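Local coordinates for uncharacterized protein (Legionella pneumophila subsp. pneumophila, PDB 4WRP) that is of unknown function but is a putative Legionella effector, represented here by its helical C-terminal DUF5617 domain, at residues H26-N31 and I38-T43; E19-P24 and R42-D47. All coordinates share one frame; numbering follows the deposited sequence.

Contact 1: residues H26-N31 and I38-T43; sequences HQLHRN and IHAIRT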
# COMPACT_ATOMS: atom_id res chain seq x y z
N HIS A 26 4.91 -8.13 18.15
CA HIS A 26 5.19 -6.71 18.15
C HIS A 26 5.18 -6.12 19.54
O HIS A 26 5.72 -5.02 19.73
CB HIS A 26 4.19 -5.94 17.30
CG HIS A 26 4.33 -6.20 15.84
ND1 HIS A 26 5.42 -5.77 15.10
CD2 HIS A 26 3.50 -6.82 14.98
CE1 HIS A 26 5.25 -6.13 13.85
NE2 HIS A 26 4.09 -6.76 13.74
N GLN A 27 4.51 -6.78 20.48
CA GLN A 27 4.38 -6.26 21.85
C GLN A 27 3.94 -4.79 21.83
O GLN A 27 4.55 -3.94 22.47
CB GLN A 27 5.72 -6.41 22.61
CG GLN A 27 6.27 -7.82 22.71
CD GLN A 27 5.65 -8.65 23.83
OE1 GLN A 27 5.38 -9.85 23.66
NE2 GLN A 27 5.43 -8.02 24.98
N LEU A 28 2.89 -4.50 21.06
CA LEU A 28 2.32 -3.16 21.02
C LEU A 28 1.00 -3.15 21.76
O LEU A 28 0.24 -4.09 21.71
CB LEU A 28 2.08 -2.68 19.59
CG LEU A 28 3.34 -2.26 18.83
CD1 LEU A 28 2.99 -2.08 17.35
CD2 LEU A 28 4.00 -1.03 19.42
N HIS A 29 0.74 -2.05 22.41
CA HIS A 29 -0.43 -1.91 23.21
C HIS A 29 -1.08 -0.64 22.74
O HIS A 29 -0.41 0.27 22.32
CB HIS A 29 0.03 -1.80 24.65
CG HIS A 29 -1.07 -1.83 25.66
ND1 HIS A 29 -1.88 -0.75 25.92
CD2 HIS A 29 -1.46 -2.80 26.52
CE1 HIS A 29 -2.74 -1.05 26.87
NE2 HIS A 29 -2.51 -2.30 27.25
N ARG A 30 -2.40 -0.59 22.81
CA ARG A 30 -3.17 0.60 22.46
C ARG A 30 -2.70 1.91 23.08
O ARG A 30 -2.89 2.97 22.50
CB ARG A 30 -4.63 0.39 22.85
CG ARG A 30 -5.50 -0.04 21.68
CD ARG A 30 -6.93 -0.38 22.10
NE ARG A 30 -7.27 0.10 23.44
CZ ARG A 30 -8.50 0.42 23.84
NH1 ARG A 30 -8.70 0.85 25.08
NH2 ARG A 30 -9.53 0.33 23.00
N ASN A 31 -2.12 1.84 24.28
CA ASN A 31 -1.65 3.02 25.02
C ASN A 31 -0.19 3.25 24.89
O ASN A 31 0.35 4.11 25.55
CB ASN A 31 -2.04 2.92 26.50
CG ASN A 31 -3.51 3.12 26.70
OD1 ASN A 31 -4.12 3.99 26.06
ND2 ASN A 31 -4.12 2.30 27.55
N ILE A 38 4.00 3.86 14.97
CA ILE A 38 4.49 4.32 13.66
C ILE A 38 5.76 3.62 13.29
O ILE A 38 5.89 3.17 12.18
CB ILE A 38 4.67 5.85 13.69
CG1 ILE A 38 3.28 6.49 13.78
CG2 ILE A 38 5.39 6.35 12.44
CD1 ILE A 38 3.27 8.00 13.99
N HIS A 39 6.71 3.52 14.21
CA HIS A 39 7.95 2.82 13.91
C HIS A 39 7.79 1.33 13.59
O HIS A 39 8.41 0.84 12.65
CB HIS A 39 9.02 2.97 15.01
CG HIS A 39 10.39 2.61 14.52
ND1 HIS A 39 11.05 1.46 14.94
CD2 HIS A 39 11.19 3.18 13.59
CE1 HIS A 39 12.21 1.38 14.31
NE2 HIS A 39 12.32 2.42 13.50
N ALA A 40 6.96 0.62 14.34
CA ALA A 40 6.68 -0.78 14.05
C ALA A 40 6.05 -0.95 12.67
O ALA A 40 6.44 -1.83 11.89
CB ALA A 40 5.77 -1.38 15.15
N ILE A 41 5.11 -0.06 12.34
CA ILE A 41 4.50 -0.08 11.02
C ILE A 41 5.55 0.24 9.98
O ILE A 41 5.62 -0.40 8.92
CB ILE A 41 3.36 0.96 10.94
CG1 ILE A 41 2.21 0.50 11.81
CG2 ILE A 41 2.90 1.13 9.49
CD1 ILE A 41 1.17 1.56 12.06
N ARG A 42 6.35 1.23 10.24
CA ARG A 42 7.43 1.57 9.28
C ARG A 42 8.35 0.38 8.98
O ARG A 42 8.68 0.06 7.82
CB ARG A 42 8.26 2.72 9.80
CG ARG A 42 9.27 3.19 8.75
CD ARG A 42 10.47 3.90 9.33
NE ARG A 42 11.35 4.32 8.21
CZ ARG A 42 12.21 3.52 7.56
NH1 ARG A 42 12.34 2.25 7.93
NH2 ARG A 42 12.96 3.99 6.54
N THR A 43 8.73 -0.32 10.05
CA THR A 43 9.54 -1.52 9.90
C THR A 43 8.94 -2.57 8.98
O THR A 43 9.61 -3.08 8.07
CB THR A 43 9.86 -2.13 11.28
OG1 THR A 43 10.54 -1.12 12.02
CG2 THR A 43 10.78 -3.30 11.13
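His26 and Ala40 mark the closest backbone approach, 7.4 Å from CA to CA, between the connecting segment 26-31 and one flank of helix 34-49. The connection is irregular after His26, whereas residues 38-43 are fully helical, with Arg42 N bonded to Ile38 O and Thr43 N to His39 O. Ala40 turns its methyl toward the connection and takes most of the contact. Leu28 reaches it with a single branch: Leu28 CD1 lies 3.6 Å from Ala40 CB. Leu28 CG stands anti to the carbonyl carbon (chi1 -75°), which directs the isobutyl group at the helix. The His26 ring meets the same methyl obliquely and more loosely, His26 ND1 being 4.4 Å from Ala40 CB; this ring also stacks with Trp55. Met21, at the end of helix 6-21, packs on both Ala40 and His26, and Leu28 also touches Lys36 in the first turn of helix 34-49. Between these segments the chemistry is purely van der Waals: one small methyl receives a leucine branch and a ring in a small apolar contact near the surface, while polar bonds such as Arg30 O to Lys37 NZ join the connection to an earlier part of the helix.

Contact 2: residues E19-P24 and R42-D47; sequences EIMNDP and RTVLDD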
# COMPACT_ATOMS: atom_id res chain seq x y z
N GLU A 19 -2.94 -8.65 9.52
CA GLU A 19 -2.56 -9.88 10.21
C GLU A 19 -1.17 -9.67 10.75
O GLU A 19 -0.91 -9.93 11.92
CB GLU A 19 -2.61 -11.12 9.31
CG GLU A 19 -2.06 -12.36 10.04
CD GLU A 19 -2.30 -13.69 9.35
OE1 GLU A 19 -3.21 -13.78 8.49
OE2 GLU A 19 -1.58 -14.68 9.68
N ILE A 20 -0.27 -9.15 9.94
CA ILE A 20 1.08 -8.85 10.43
C ILE A 20 1.10 -7.90 11.63
O ILE A 20 1.76 -8.19 12.62
CB ILE A 20 2.02 -8.32 9.30
CG1 ILE A 20 2.28 -9.44 8.29
CG2 ILE A 20 3.35 -7.94 9.87
CD1 ILE A 20 2.72 -8.97 6.91
N MSE A 21 0.39 -6.77 11.57
CA MSE A 21 0.47 -5.80 12.64
C MSE A 21 -0.17 -6.33 13.92
O MSE A 21 0.18 -5.87 14.97
CB MSE A 21 -0.22 -4.48 12.31
CG MSE A 21 0.41 -3.77 11.12
SE MSE A 21 2.37 -3.74 11.22
CE MSE A 21 2.74 -3.08 13.01
N ASN A 22 -1.12 -7.26 13.83
CA ASN A 22 -1.70 -7.88 14.98
C ASN A 22 -0.87 -9.04 15.55
O ASN A 22 -1.30 -9.71 16.44
CB ASN A 22 -3.10 -8.42 14.65
CG ASN A 22 -4.13 -7.34 14.62
OD1 ASN A 22 -4.19 -6.51 15.50
ND2 ASN A 22 -4.95 -7.35 13.60
N ASP A 23 0.30 -9.31 14.97
CA ASP A 23 1.19 -10.33 15.49
C ASP A 23 1.59 -9.99 16.93
O ASP A 23 2.05 -8.88 17.22
CB ASP A 23 2.43 -10.47 14.60
CG ASP A 23 3.25 -11.72 14.92
OD1 ASP A 23 3.64 -11.97 16.07
OD2 ASP A 23 3.47 -12.51 14.00
N PRO A 24 1.44 -10.97 17.85
CA PRO A 24 1.81 -10.74 19.23
C PRO A 24 3.30 -10.39 19.41
O PRO A 24 3.67 -9.67 20.35
CB PRO A 24 1.46 -12.07 19.90
CG PRO A 24 1.48 -13.08 18.81
CD PRO A 24 1.06 -12.36 17.57
N ARG A 42 6.35 1.23 10.24
CA ARG A 42 7.43 1.57 9.28
C ARG A 42 8.35 0.38 8.98
O ARG A 42 8.68 0.06 7.82
CB ARG A 42 8.26 2.72 9.80
CG ARG A 42 9.27 3.19 8.75
CD ARG A 42 10.47 3.90 9.33
NE ARG A 42 11.35 4.32 8.21
CZ ARG A 42 12.21 3.52 7.56
NH1 ARG A 42 12.34 2.25 7.93
NH2 ARG A 42 12.96 3.99 6.54
N THR A 43 8.73 -0.32 10.05
CA THR A 43 9.54 -1.52 9.90
C THR A 43 8.94 -2.57 8.98
O THR A 43 9.61 -3.08 8.07
CB THR A 43 9.86 -2.13 11.28
OG1 THR A 43 10.54 -1.12 12.02
CG2 THR A 43 10.78 -3.30 11.13
N VAL A 44 7.66 -2.84 9.19
CA VAL A 44 6.96 -3.81 8.40
C VAL A 44 6.81 -3.36 6.94
O VAL A 44 6.95 -4.17 6.01
CB VAL A 44 5.58 -4.08 9.04
CG1 VAL A 44 4.67 -4.84 8.10
CG2 VAL A 44 5.82 -4.82 10.36
N LEU A 45 6.48 -2.10 6.73
CA LEU A 45 6.40 -1.58 5.35
C LEU A 45 7.76 -1.61 4.68
O LEU A 45 7.87 -1.94 3.51
CB LEU A 45 5.85 -0.14 5.35
CG LEU A 45 4.47 0.09 5.92
CD1 LEU A 45 4.22 1.61 5.81
CD2 LEU A 45 3.41 -0.69 5.19
N ASP A 46 8.80 -1.25 5.40
CA ASP A 46 10.13 -1.28 4.78
C ASP A 46 10.49 -2.70 4.36
O ASP A 46 10.96 -2.92 3.27
CB ASP A 46 11.16 -0.70 5.73
CG ASP A 46 12.50 -0.38 5.03
OD1 ASP A 46 12.56 0.03 3.84
OD2 ASP A 46 13.52 -0.55 5.69
N ASP A 47 10.22 -3.68 5.22
CA ASP A 47 10.46 -5.08 4.91
C ASP A 47 9.70 -5.47 3.64
O ASP A 47 10.25 -6.12 2.75
CB ASP A 47 10.13 -5.98 6.11
CG ASP A 47 10.35 -7.44 5.81
OD1 ASP A 47 11.48 -7.76 5.38
OD2 ASP A 47 9.38 -8.25 6.00
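Ile20 and Met21, at the C-terminal end of helix 6-21, pack against Val44 of helix 34-49 in a small, buried, wholly apolar helix-helix contact within the DUF5617 domain. The backbones come closest at Met21 and Val44, 8.0 Å between CA atoms, and Val44 contributes more than half of the buried surface. Each valine methyl has a nearer partner, though both touch both residues. Val44 CG1, anti to the backbone N (chi1 167°), meets Ile20 CG2 at 3.8 Å, while Val44 CG2 lies 3.7 Å from SE of Met21, a selenomethionine. Met21 reaches this place by folding: chi2 (-46°) and chi3 (-50°) both bend the chain, bringing SE to the valine although the CB of Met21 does not point directly at the opposite helix. The Met21 and Val44 side chains run past each other in opposite directions, whereas Ile20 meets the valine at a slant. Just beyond, helix 6-21 ends in a turn in which Asp23 N bonds to Ile20 O at 3.0 Å. Phe17 also packs on Val44, Trp56 from a loop touches Ile20, and Met21 extends the apolar seam to Ala40 and Ile41; the adjacent Leu45 packs on Trp13 and Phe17 of helix 6-21 and on Val75, Val79 and Ile82 of helix 68-83, joining all three helices.

How the contacts relate
Both contacts use helix 34-49 and share Arg42 and Thr43, with centres about 8 Å apart. Contact 2 belongs to the core, where two helices pack through branched aliphatic groups and a selenium-bearing chain; contact 1 lies nearer the surface, farther from the centre of the chain, and sets an irregular connection against a lone alanine methyl. Both are apolar across their interfaces, but only contact 1 has an aromatic ring among its touching residues. That ring, His26, joins them: His26 NE2 makes a weak hydrogen bond to Ile20 O, and His26 CE1 lies 3.8 Å from Val44 CG2. Met21 also bridges them, Met21 CE lying 3.8 Å from Ile41 CG1.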